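Local coordinates for Ctr9 protein (Myceliophthora thermophila, PDB 6AF0) that probably takes part in binding the RNA polymerase II complex and is present here as a tetratricopeptide-repeat-containing piece of a longer protein, at residues A[474-482]-A[492-500]; A[612-623]-A[634-645]. All blocks are in the same frame, centred on the assembly; numbering follows the deposited sequence.

Contact 1: residues A[474-482]-A[492-500]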
loop_
_atom_site.group_PDB
_atom_site.type_symbol
_atom_site.label_atom_id
_atom_site.label_comp_id
_atom_site.label_asym_id
_atom_site.label_seq_id
_atom_site.Cartn_x
_atom_site.Cartn_y
_atom_site.Cartn_z
ATOM N N ALA A 474 -8.029 -4.749 -9.250
ATOM C CA ALA A 474 -8.360 -3.499 -8.583
ATOM C C ALA A 474 -7.139 -2.773 -7.996
ATOM O O ALA A 474 -7.006 -1.554 -8.164
ATOM C CB ALA A 474 -9.388 -3.762 -7.501
ATOM N N VAL A 475 -6.266 -3.516 -7.319
ATOM C CA VAL A 475 -5.041 -2.950 -6.730
ATOM C C VAL A 475 -4.114 -2.404 -7.806
ATOM O O VAL A 475 -3.508 -1.342 -7.635
ATOM C CB VAL A 475 -4.249 -4.002 -5.921
ATOM C CG1 VAL A 475 -2.884 -3.477 -5.508
ATOM C CG2 VAL A 475 -5.023 -4.439 -4.687
ATOM N N LEU A 476 -3.981 -3.153 -8.899
ATOM C CA LEU A 476 -3.124 -2.749 -10.018
ATOM C C LEU A 476 -3.622 -1.478 -10.717
ATOM O O LEU A 476 -2.835 -0.595 -11.066
ATOM C CB LEU A 476 -3.025 -3.885 -11.037
ATOM C CG LEU A 476 -2.104 -5.036 -10.651
ATOM C CD1 LEU A 476 -2.394 -6.251 -11.516
ATOM C CD2 LEU A 476 -0.646 -4.609 -10.760
ATOM N N LEU A 477 -4.929 -1.401 -10.913
ATOM C CA LEU A 477 -5.553 -0.260 -11.552
ATOM C C LEU A 477 -5.414 1.017 -10.745
ATOM O O LEU A 477 -5.125 2.078 -11.289
ATOM C CB LEU A 477 -7.035 -0.532 -11.757
ATOM C CG LEU A 477 -7.380 -1.713 -12.652
ATOM C CD1 LEU A 477 -8.899 -1.794 -12.773
ATOM C CD2 LEU A 477 -6.715 -1.580 -14.019
ATOM N N ASN A 478 -5.661 0.910 -9.452
ATOM C CA ASN A 478 -5.503 2.036 -8.547
ATOM C C ASN A 478 -4.056 2.519 -8.580
ATOM O O ASN A 478 -3.769 3.694 -8.829
ATOM C CB ASN A 478 -5.918 1.632 -7.120
ATOM C CG ASN A 478 -7.433 1.580 -6.941
ATOM O OD1 ASN A 478 -8.207 2.034 -7.798
ATOM N ND2 ASN A 478 -7.863 1.054 -5.811
ATOM N N LEU A 479 -3.159 1.574 -8.372
ATOM C CA LEU A 479 -1.741 1.832 -8.367
ATOM C C LEU A 479 -1.273 2.434 -9.686
ATOM O O LEU A 479 -0.281 3.158 -9.732
ATOM C CB LEU A 479 -1.014 0.515 -8.127
ATOM C CG LEU A 479 0.389 0.602 -7.560
ATOM C CD1 LEU A 479 0.342 1.213 -6.173
ATOM C CD2 LEU A 479 0.985 -0.795 -7.509
ATOM N N ALA A 480 -1.970 2.090 -10.765
ATOM C CA ALA A 480 -1.669 2.638 -12.081
ATOM C C ALA A 480 -2.048 4.092 -12.141
ATOM O O ALA A 480 -1.288 4.914 -12.640
ATOM C CB ALA A 480 -2.408 1.874 -13.161
ATOM N N ARG A 481 -3.232 4.400 -11.627
ATOM C CA ARG A 481 -3.678 5.769 -11.554
ATOM C C ARG A 481 -2.790 6.606 -10.609
ATOM O O ARG A 481 -2.506 7.754 -10.901
ATOM C CB ARG A 481 -5.153 5.832 -11.177
ATOM C CG ARG A 481 -5.603 7.256 -10.964
ATOM C CD ARG A 481 -7.101 7.471 -11.051
ATOM N NE ARG A 481 -7.382 8.870 -10.742
ATOM C CZ ARG A 481 -8.593 9.398 -10.719
ATOM N NH1 ARG A 481 -9.638 8.633 -10.991
ATOM N NH2 ARG A 481 -8.754 10.690 -10.412
ATOM N N LEU A 482 -2.336 6.036 -9.494
ATOM C CA LEU A 482 -1.491 6.786 -8.543
ATOM C C LEU A 482 -0.227 7.214 -9.223
ATOM O O LEU A 482 0.177 8.365 -9.147
ATOM C CB LEU A 482 -1.149 5.964 -7.290
ATOM C CG LEU A 482 -2.346 5.693 -6.358
ATOM C CD1 LEU A 482 -2.008 4.707 -5.244
ATOM C CD2 LEU A 482 -2.903 6.975 -5.760
ATOM N N LEU A 492 2.354 2.338 -16.561
ATOM C CA LEU A 492 2.320 1.543 -17.793
ATOM C C LEU A 492 2.498 0.044 -17.489
ATOM O O LEU A 492 1.685 -0.808 -17.900
ATOM C CB LEU A 492 3.397 2.055 -18.757
ATOM C CG LEU A 492 3.686 1.270 -20.031
ATOM C CD1 LEU A 492 2.413 0.984 -20.793
ATOM C CD2 LEU A 492 4.683 2.042 -20.888
ATOM N N GLN A 493 3.552 -0.253 -16.732
ATOM C CA GLN A 493 3.898 -1.627 -16.380
ATOM C C GLN A 493 2.709 -2.266 -15.704
ATOM O O GLN A 493 2.271 -3.346 -16.083
ATOM C CB GLN A 493 5.123 -1.663 -15.463
ATOM C CG GLN A 493 6.399 -1.082 -16.096
ATOM C CD GLN A 493 7.405 -2.122 -16.595
ATOM O OE1 GLN A 493 7.566 -3.189 -15.996
ATOM N NE2 GLN A 493 8.115 -1.791 -17.682
ATOM N N CYS A 494 2.167 -1.566 -14.715
ATOM C CA CYS A 494 0.951 -2.004 -14.030
ATOM C C CYS A 494 -0.102 -2.442 -15.035
ATOM O O CYS A 494 -0.607 -3.550 -14.960
ATOM C CB CYS A 494 0.364 -0.885 -13.154
ATOM S SG CYS A 494 1.271 -0.473 -11.637
ATOM N N LEU A 495 -0.417 -1.566 -15.983
ATOM C CA LEU A 495 -1.486 -1.824 -16.951
ATOM C C LEU A 495 -1.118 -2.934 -17.893
ATOM O O LEU A 495 -1.996 -3.601 -18.418
ATOM C CB LEU A 495 -1.831 -0.562 -17.750
ATOM C CG LEU A 495 -2.519 0.581 -16.997
ATOM C CD1 LEU A 495 -3.103 1.583 -17.976
ATOM C CD2 LEU A 495 -3.617 0.063 -16.071
ATOM N N GLN A 496 0.179 -3.129 -18.112
ATOM C CA GLN A 496 0.655 -4.288 -18.864
ATOM C C GLN A 496 0.371 -5.628 -18.164
ATOM O O GLN A 496 0.002 -6.608 -18.814
ATOM C CB GLN A 496 2.134 -4.154 -19.156
ATOM C CG GLN A 496 2.462 -3.020 -20.100
ATOM C CD GLN A 496 3.948 -2.729 -20.148
ATOM O OE1 GLN A 496 4.733 -3.334 -19.426
ATOM N NE2 GLN A 496 4.346 -1.799 -20.997
ATOM N N GLN A 497 0.535 -5.664 -16.851
ATOM C CA GLN A 497 0.243 -6.876 -16.078
ATOM C C GLN A 497 -1.264 -7.068 -15.881
ATOM O O GLN A 497 -1.737 -8.182 -15.640
ATOM C CB GLN A 497 0.919 -6.841 -14.710
ATOM C CG GLN A 497 2.331 -6.270 -14.708
ATOM C CD GLN A 497 2.904 -6.166 -13.312
ATOM O OE1 GLN A 497 2.431 -6.825 -12.383
ATOM N NE2 GLN A 497 3.919 -5.327 -13.151
ATOM N N VAL A 498 -2.018 -5.979 -15.960
ATOM C CA VAL A 498 -3.473 -6.066 -15.940
ATOM C C VAL A 498 -3.929 -6.594 -17.288
ATOM O O VAL A 498 -4.925 -7.303 -17.372
ATOM C CB VAL A 498 -4.137 -4.703 -15.683
ATOM C CG1 VAL A 498 -5.663 -4.809 -15.740
ATOM C CG2 VAL A 498 -3.693 -4.147 -14.339
ATOM N N GLU A 499 -3.210 -6.217 -18.345
ATOM C CA GLU A 499 -3.449 -6.767 -19.680
ATOM C C GLU A 499 -3.330 -8.293 -19.581
ATOM O O GLU A 499 -4.283 -9.033 -19.881
ATOM C CB GLU A 499 -2.444 -6.168 -20.683
ATOM C CG GLU A 499 -2.447 -6.735 -22.102
ATOM C CD GLU A 499 -1.302 -6.178 -22.969
ATOM O OE1 GLU A 499 -0.401 -5.461 -22.466
ATOM O OE2 GLU A 499 -1.290 -6.460 -24.187
ATOM N N GLN A 500 -2.176 -8.747 -19.090
ATOM C CA GLN A 500 -1.885 -10.182 -18.954
ATOM C C GLN A 500 -2.905 -10.947 -18.112
ATOM O O GLN A 500 -3.410 -11.982 -18.519
ATOM C CB GLN A 500 -0.478 -10.402 -18.404
ATOM C CG GLN A 500 0.616 -10.166 -19.436
ATOM C CD GLN A 500 1.626 -11.295 -19.476
ATOM O OE1 GLN A 500 2.805 -11.093 -19.186
ATOM N NE2 GLN A 500 1.164 -12.498 -19.818
#
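Leu476 lies against Val498 where helices 473-484 and 488-504 pack as a nearly antiparallel pair. Over these segments the axes run at 157° and come within 8.5 Å of each other. The two side chains slide past one another in opposite directions. CG2 of Val498 is the atom that does the touching: it sits 3.4 Å from CB of Leu476 and also meets CD1. With CG anti to the carbonyl carbon (chi1 -77°), Leu476 lays CD1 along that methyl and brings CD2 to 4.1 Å from OE1 of Gln497. The Leu476 and Gln497 side chains cross at about a right angle.

The isopropyl group of Val498 straddles two leucines. CG1, held anti to the backbone N (chi1 177°), makes the nearer contact with CD2 of Leu477, at 3.8 Å, while CG2 lies mainly on Leu476. The Leu477 and Val498 side chains cross at about a right angle. The CB of Leu477 points away from the partner helix, yet the end of its side chain comes back to it through CD2. That methyl also approaches CD2 of Leu495.

Ala480 and Cys494 mark the closest backbone approach, with CA atoms 5.7 Å apart. The CB of Ala480 meets CB of Cys494 at 3.9 Å and CD2 of Leu495 at 3.6 Å. The SG of Cys494 lies 4.2 Å from CD2 of Leu479.

Arg459 of helix 445-463 touches Leu476, Cys494 and Gln497. Leu495 also packs on Asn536 and Ile537 of helix 531-543. The arrangement is consistent with one helical hairpin in a stack of them, as in tetratricopeptide repeat folds. Its cohesion is apolar, built from aliphatic carbons and the sulfur of Cys494, so it depends on the fit of side-chain shapes rather than on directed polar bonds.

Contact 2: residues A[612-623]-A[634-645]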
loop_
_atom_site.group_PDB
_atom_site.type_symbol
_atom_site.label_atom_id
_atom_site.label_comp_id
_atom_site.label_asym_id
_atom_site.label_seq_id
_atom_site.Cartn_x
_atom_site.Cartn_y
_atom_site.Cartn_z
ATOM N N THR A 612 -14.336 19.625 -29.841
ATOM C CA THR A 612 -13.563 20.771 -30.312
ATOM C C THR A 612 -12.070 20.516 -30.368
ATOM O O THR A 612 -11.398 21.000 -31.282
ATOM C CB THR A 612 -13.861 22.017 -29.475
ATOM O OG1 THR A 612 -13.930 21.663 -28.090
ATOM C CG2 THR A 612 -15.182 22.574 -29.885
ATOM N N ASP A 613 -11.568 19.742 -29.402
ATOM C CA ASP A 613 -10.157 19.351 -29.366
ATOM C C ASP A 613 -9.750 18.748 -30.719
ATOM O O ASP A 613 -8.624 18.944 -31.196
ATOM C CB ASP A 613 -9.873 18.382 -28.195
ATOM C CG ASP A 613 -9.641 19.121 -26.828
ATOM O OD1 ASP A 613 -9.570 20.380 -26.779
ATOM O OD2 ASP A 613 -9.521 18.440 -25.783
ATOM N N ALA A 614 -10.679 18.040 -31.355
ATOM C CA ALA A 614 -10.425 17.517 -32.690
ATOM C C ALA A 614 -10.158 18.630 -33.685
ATOM O O ALA A 614 -9.159 18.613 -34.377
ATOM C CB ALA A 614 -11.578 16.670 -33.162
ATOM N N ARG A 615 -11.045 19.606 -33.758
ATOM C CA ARG A 615 -10.866 20.674 -34.727
ATOM C C ARG A 615 -9.709 21.594 -34.355
ATOM O O ARG A 615 -9.095 22.187 -35.235
ATOM C CB ARG A 615 -12.156 21.474 -34.922
ATOM C CG ARG A 615 -11.970 22.668 -35.869
ATOM C CD ARG A 615 -13.270 23.224 -36.427
ATOM N NE ARG A 615 -14.217 22.164 -36.759
ATOM C CZ ARG A 615 -15.539 22.248 -36.607
ATOM N NH1 ARG A 615 -16.109 23.353 -36.125
ATOM N NH2 ARG A 615 -16.304 21.215 -36.941
ATOM N N THR A 616 -9.418 21.710 -33.060
ATOM C CA THR A 616 -8.235 22.447 -32.595
ATOM C C THR A 616 -6.951 21.812 -33.144
ATOM O O THR A 616 -6.069 22.522 -33.630
ATOM C CB THR A 616 -8.139 22.506 -31.064
ATOM O OG1 THR A 616 -9.412 22.860 -30.478
ATOM C CG2 THR A 616 -7.061 23.495 -30.648
ATOM N N ARG A 617 -6.857 20.482 -33.072
ATOM C CA ARG A 617 -5.753 19.745 -33.725
ATOM C C ARG A 617 -5.794 19.929 -35.234
ATOM O O ARG A 617 -4.765 20.074 -35.875
ATOM C CB ARG A 617 -5.764 18.250 -33.371
ATOM C CG ARG A 617 -5.398 17.952 -31.917
ATOM C CD ARG A 617 -4.118 18.643 -31.453
ATOM N NE ARG A 617 -2.999 18.416 -32.360
ATOM C CZ ARG A 617 -1.732 18.753 -32.108
ATOM N NH1 ARG A 617 -1.383 19.340 -30.982
ATOM N NH2 ARG A 617 -0.792 18.494 -32.989
ATOM N N LEU A 618 -6.989 19.941 -35.806
ATOM C CA LEU A 618 -7.120 20.182 -37.238
ATOM C C LEU A 618 -6.531 21.539 -37.572
ATOM O O LEU A 618 -5.767 21.667 -38.499
ATOM C CB LEU A 618 -8.576 20.082 -37.703
ATOM C CG LEU A 618 -9.067 18.661 -38.011
ATOM C CD1 LEU A 618 -10.563 18.669 -38.263
ATOM C CD2 LEU A 618 -8.337 18.024 -39.192
ATOM N N ALA A 619 -6.850 22.539 -36.767
ATOM C CA ALA A 619 -6.416 23.904 -37.039
ATOM C C ALA A 619 -4.901 24.069 -36.885
ATOM O O ALA A 619 -4.280 24.918 -37.548
ATOM C CB ALA A 619 -7.154 24.875 -36.139
ATOM N N TYR A 620 -4.305 23.258 -36.021
ATOM C CA TYR A 620 -2.866 23.295 -35.865
ATOM C C TYR A 620 -2.256 22.586 -37.085
ATOM O O TYR A 620 -1.333 23.123 -37.733
ATOM C CB TYR A 620 -2.428 22.667 -34.531
ATOM C CG TYR A 620 -0.949 22.380 -34.483
ATOM C CD1 TYR A 620 -0.024 23.415 -34.368
ATOM C CD2 TYR A 620 -0.477 21.081 -34.614
ATOM C CE1 TYR A 620 1.340 23.151 -34.355
ATOM C CE2 TYR A 620 0.873 20.806 -34.600
ATOM C CZ TYR A 620 1.781 21.831 -34.470
ATOM O OH TYR A 620 3.123 21.508 -34.465
ATOM N N ILE A 621 -2.781 21.395 -37.398
ATOM C CA ILE A 621 -2.360 20.643 -38.599
ATOM C C ILE A 621 -2.365 21.606 -39.802
ATOM O O ILE A 621 -1.467 21.609 -40.658
ATOM C CB ILE A 621 -3.299 19.438 -38.882
ATOM C CG1 ILE A 621 -2.979 18.232 -37.990
ATOM C CG2 ILE A 621 -3.200 19.011 -40.335
ATOM C CD1 ILE A 621 -3.975 17.095 -38.113
ATOM N N LYS A 622 -3.410 22.425 -39.837
ATOM C CA LYS A 622 -3.572 23.476 -40.843
ATOM C C LYS A 622 -2.586 24.621 -40.700
ATOM O O LYS A 622 -2.040 25.100 -41.697
ATOM C CB LYS A 622 -4.972 24.070 -40.750
ATOM C CG LYS A 622 -6.060 23.130 -41.203
ATOM C CD LYS A 622 -6.138 23.096 -42.715
ATOM C CE LYS A 622 -7.131 22.041 -43.188
ATOM N NZ LYS A 622 -6.496 21.156 -44.194
ATOM N N LEU A 623 -2.382 25.087 -39.473
ATOM C CA LEU A 623 -1.460 26.181 -39.277
ATOM C C LEU A 623 -0.070 25.837 -39.794
ATOM O O LEU A 623 0.583 26.713 -40.335
ATOM C CB LEU A 623 -1.415 26.658 -37.820
ATOM C CG LEU A 623 -2.062 28.025 -37.608
ATOM C CD1 LEU A 623 -1.887 28.519 -36.177
ATOM C CD2 LEU A 623 -1.447 29.039 -38.560
ATOM N N ALA A 634 -8.468 29.027 -40.739
ATOM C CA ALA A 634 -8.984 27.988 -39.866
ATOM C C ALA A 634 -8.946 28.342 -38.397
ATOM O O ALA A 634 -9.907 28.072 -37.693
ATOM C CB ALA A 634 -8.226 26.708 -40.094
ATOM N N VAL A 635 -7.854 28.943 -37.933
ATOM C CA VAL A 635 -7.720 29.281 -36.498
ATOM C C VAL A 635 -8.640 30.429 -36.126
ATOM O O VAL A 635 -9.223 30.433 -35.049
ATOM C CB VAL A 635 -6.302 29.728 -36.055
ATOM C CG1 VAL A 635 -6.106 29.440 -34.583
ATOM C CG2 VAL A 635 -5.208 29.038 -36.814
ATOM N N ALA A 636 -8.729 31.426 -37.001
ATOM C CA ALA A 636 -9.652 32.534 -36.805
ATOM C C ALA A 636 -11.048 31.951 -36.595
ATOM O O ALA A 636 -11.707 32.206 -35.574
ATOM C CB ALA A 636 -9.631 33.460 -38.015
ATOM N N LYS A 637 -11.452 31.125 -37.561
ATOM C CA LYS A 637 -12.761 30.479 -37.582
ATOM C C LYS A 637 -13.003 29.743 -36.271
ATOM O O LYS A 637 -14.079 29.852 -35.692
ATOM C CB LYS A 637 -12.848 29.541 -38.797
ATOM C CG LYS A 637 -14.205 28.907 -39.047
ATOM C CD LYS A 637 -14.220 28.147 -40.380
ATOM C CE LYS A 637 -15.420 27.210 -40.558
ATOM N NZ LYS A 637 -15.783 26.458 -39.323
ATOM N N LEU A 638 -11.971 29.050 -35.786
ATOM C CA LEU A 638 -12.024 28.272 -34.530
ATOM C C LEU A 638 -12.074 29.130 -33.285
ATOM O O LEU A 638 -12.702 28.771 -32.298
ATOM C CB LEU A 638 -10.787 27.390 -34.394
ATOM C CG LEU A 638 -10.971 26.064 -33.649
ATOM C CD1 LEU A 638 -9.642 25.366 -33.598
ATOM C CD2 LEU A 638 -11.517 26.168 -32.237
ATOM N N TYR A 639 -11.346 30.235 -33.320
ATOM C CA TYR A 639 -11.414 31.226 -32.272
ATOM C C TYR A 639 -12.818 31.856 -32.209
ATOM O O TYR A 639 -13.389 32.014 -31.123
ATOM C CB TYR A 639 -10.368 32.298 -32.525
ATOM C CG TYR A 639 -10.261 33.273 -31.387
ATOM C CD1 TYR A 639 -10.670 34.607 -31.530
ATOM C CD2 TYR A 639 -9.784 32.861 -30.167
ATOM C CE1 TYR A 639 -10.580 35.503 -30.478
ATOM C CE2 TYR A 639 -9.684 33.736 -29.124
ATOM C CZ TYR A 639 -10.079 35.059 -29.271
ATOM O OH TYR A 639 -9.973 35.920 -28.193
ATOM N N GLN A 640 -13.369 32.201 -33.377
ATOM C CA GLN A 640 -14.706 32.788 -33.446
ATOM C C GLN A 640 -15.695 31.731 -32.984
ATOM O O GLN A 640 -16.274 31.862 -31.906
ATOM C CB GLN A 640 -15.021 33.330 -34.860
ATOM C CG GLN A 640 -16.492 33.652 -35.181
ATOM C CD GLN A 640 -17.300 34.259 -34.030
ATOM O OE1 GLN A 640 -18.178 33.595 -33.473
ATOM N NE2 GLN A 640 -17.032 35.527 -33.690
ATOM N N GLU A 641 -15.827 30.653 -33.757
ATOM C CA GLU A 641 -16.822 29.617 -33.468
ATOM C C GLU A 641 -16.719 29.050 -32.079
ATOM O O GLU A 641 -17.682 28.474 -31.599
ATOM C CB GLU A 641 -16.729 28.465 -34.451
ATOM C CG GLU A 641 -17.486 28.726 -35.734
ATOM C CD GLU A 641 -17.312 27.611 -36.732
ATOM O OE1 GLU A 641 -17.245 26.426 -36.319
ATOM O OE2 GLU A 641 -17.242 27.931 -37.937
ATOM N N ASN A 642 -15.572 29.201 -31.425
ATOM C CA ASN A 642 -15.329 28.468 -30.175
ATOM C C ASN A 642 -14.438 29.181 -29.153
ATOM O O ASN A 642 -13.495 28.596 -28.628
ATOM C CB ASN A 642 -14.764 27.077 -30.512
ATOM C CG ASN A 642 -15.453 25.994 -29.734
ATOM O OD1 ASN A 642 -15.259 25.876 -28.524
ATOM N ND2 ASN A 642 -16.322 25.238 -30.408
ATOM N N PRO A 643 -14.800 30.418 -28.793
ATOM C CA PRO A 643 -13.891 31.413 -28.201
ATOM C C PRO A 643 -13.514 31.305 -26.725
ATOM O O PRO A 643 -12.756 32.155 -26.243
ATOM C CB PRO A 643 -14.645 32.740 -28.403
ATOM C CG PRO A 643 -15.975 32.387 -28.990
ATOM C CD PRO A 643 -16.178 30.915 -28.832
ATOM N N SER A 644 -14.021 30.315 -26.001
ATOM C CA SER A 644 -13.711 30.245 -24.571
ATOM C C SER A 644 -13.027 28.953 -24.143
ATOM O O SER A 644 -12.960 28.650 -22.938
ATOM C CB SER A 644 -14.978 30.447 -23.744
ATOM O OG SER A 644 -15.628 29.210 -23.485
ATOM N N ASP A 645 -12.522 28.193 -25.112
ATOM C CA ASP A 645 -11.792 26.977 -24.784
ATOM C C ASP A 645 -10.330 27.322 -24.553
ATOM O O ASP A 645 -9.649 27.754 -25.479
ATOM C CB ASP A 645 -11.920 25.949 -25.906
ATOM C CG ASP A 645 -11.437 24.563 -25.494
ATOM O OD1 ASP A 645 -10.341 24.436 -24.883
ATOM O OD2 ASP A 645 -12.170 23.595 -25.795
#
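Leu638 directs CD1 at Ala619 and Thr616 of helix 612-625. The methyl lies 3.6 Å from CB of Ala619 and also meets CA of Thr616, whose side chain crosses that of Leu638 at about a right angle. Farther along, CG2 of Val635 packs on CG and CD1 of Leu623, and CB of Ala634 faces CB of Ala619. Helix 646-662 covers this side through Val648, which touches both Thr616 and Leu638.

Charged groups meet beside this apolar patch. Arg615, its chain bent at chi3 (-39°), presents NH1 to Glu641 OE1 in a 3.3 Å salt bridge. The oxygen comes to the guanidinium edge, with the two planes 83° apart. Lys637 pairs with the other carboxylate oxygen, OE2, completing a three-residue network. Asp613 has its salt bridge with a basic side chain of another protein's chain.

Among the hydrogen bonds, Thr616 OG1 donates to Thr612 O at 2.8 Å from above the carbonyl plane; the same oxygen accepts Thr616 N. A valine in place of Thr616 lacks the hydroxyl, and Thr612 O would probably be left with that backbone N as its one donor within the two segments. Thr612 OG1 gives a weak bond to Asp645 OD2 at 3.5 Å. Asp645 is also the N-cap of helix 646-662.

The antiparallel pair is consistent with a helical hairpin of a tetratricopeptide-repeat-like array. The contact is thus an apolar seam beside a charge network, in which Glu641 probably offsets the nearby positive charges of Arg615 and Lys637.

Both contacts join neighbouring antiparallel helices of one superhelical chain, but they hold different helix pairs. Contact 1 is the more deeply buried, and its centre lies about 13 Å from the centre of the chain. The centre of contact 2 lies about 43 Å from it, and this contact is only partly buried. Their chemistry differs in step with this: contact 1 is held by apolar side chains, while contact 2 adds a cross-helix salt bridge and a weak hydrogen bond to its apolar seam. Contact 2 also extends past a helix end into a turn. The two do not touch; their centres are about 35 Å apart and their nearest atoms about 17 Å. Chains of other proteins reach both.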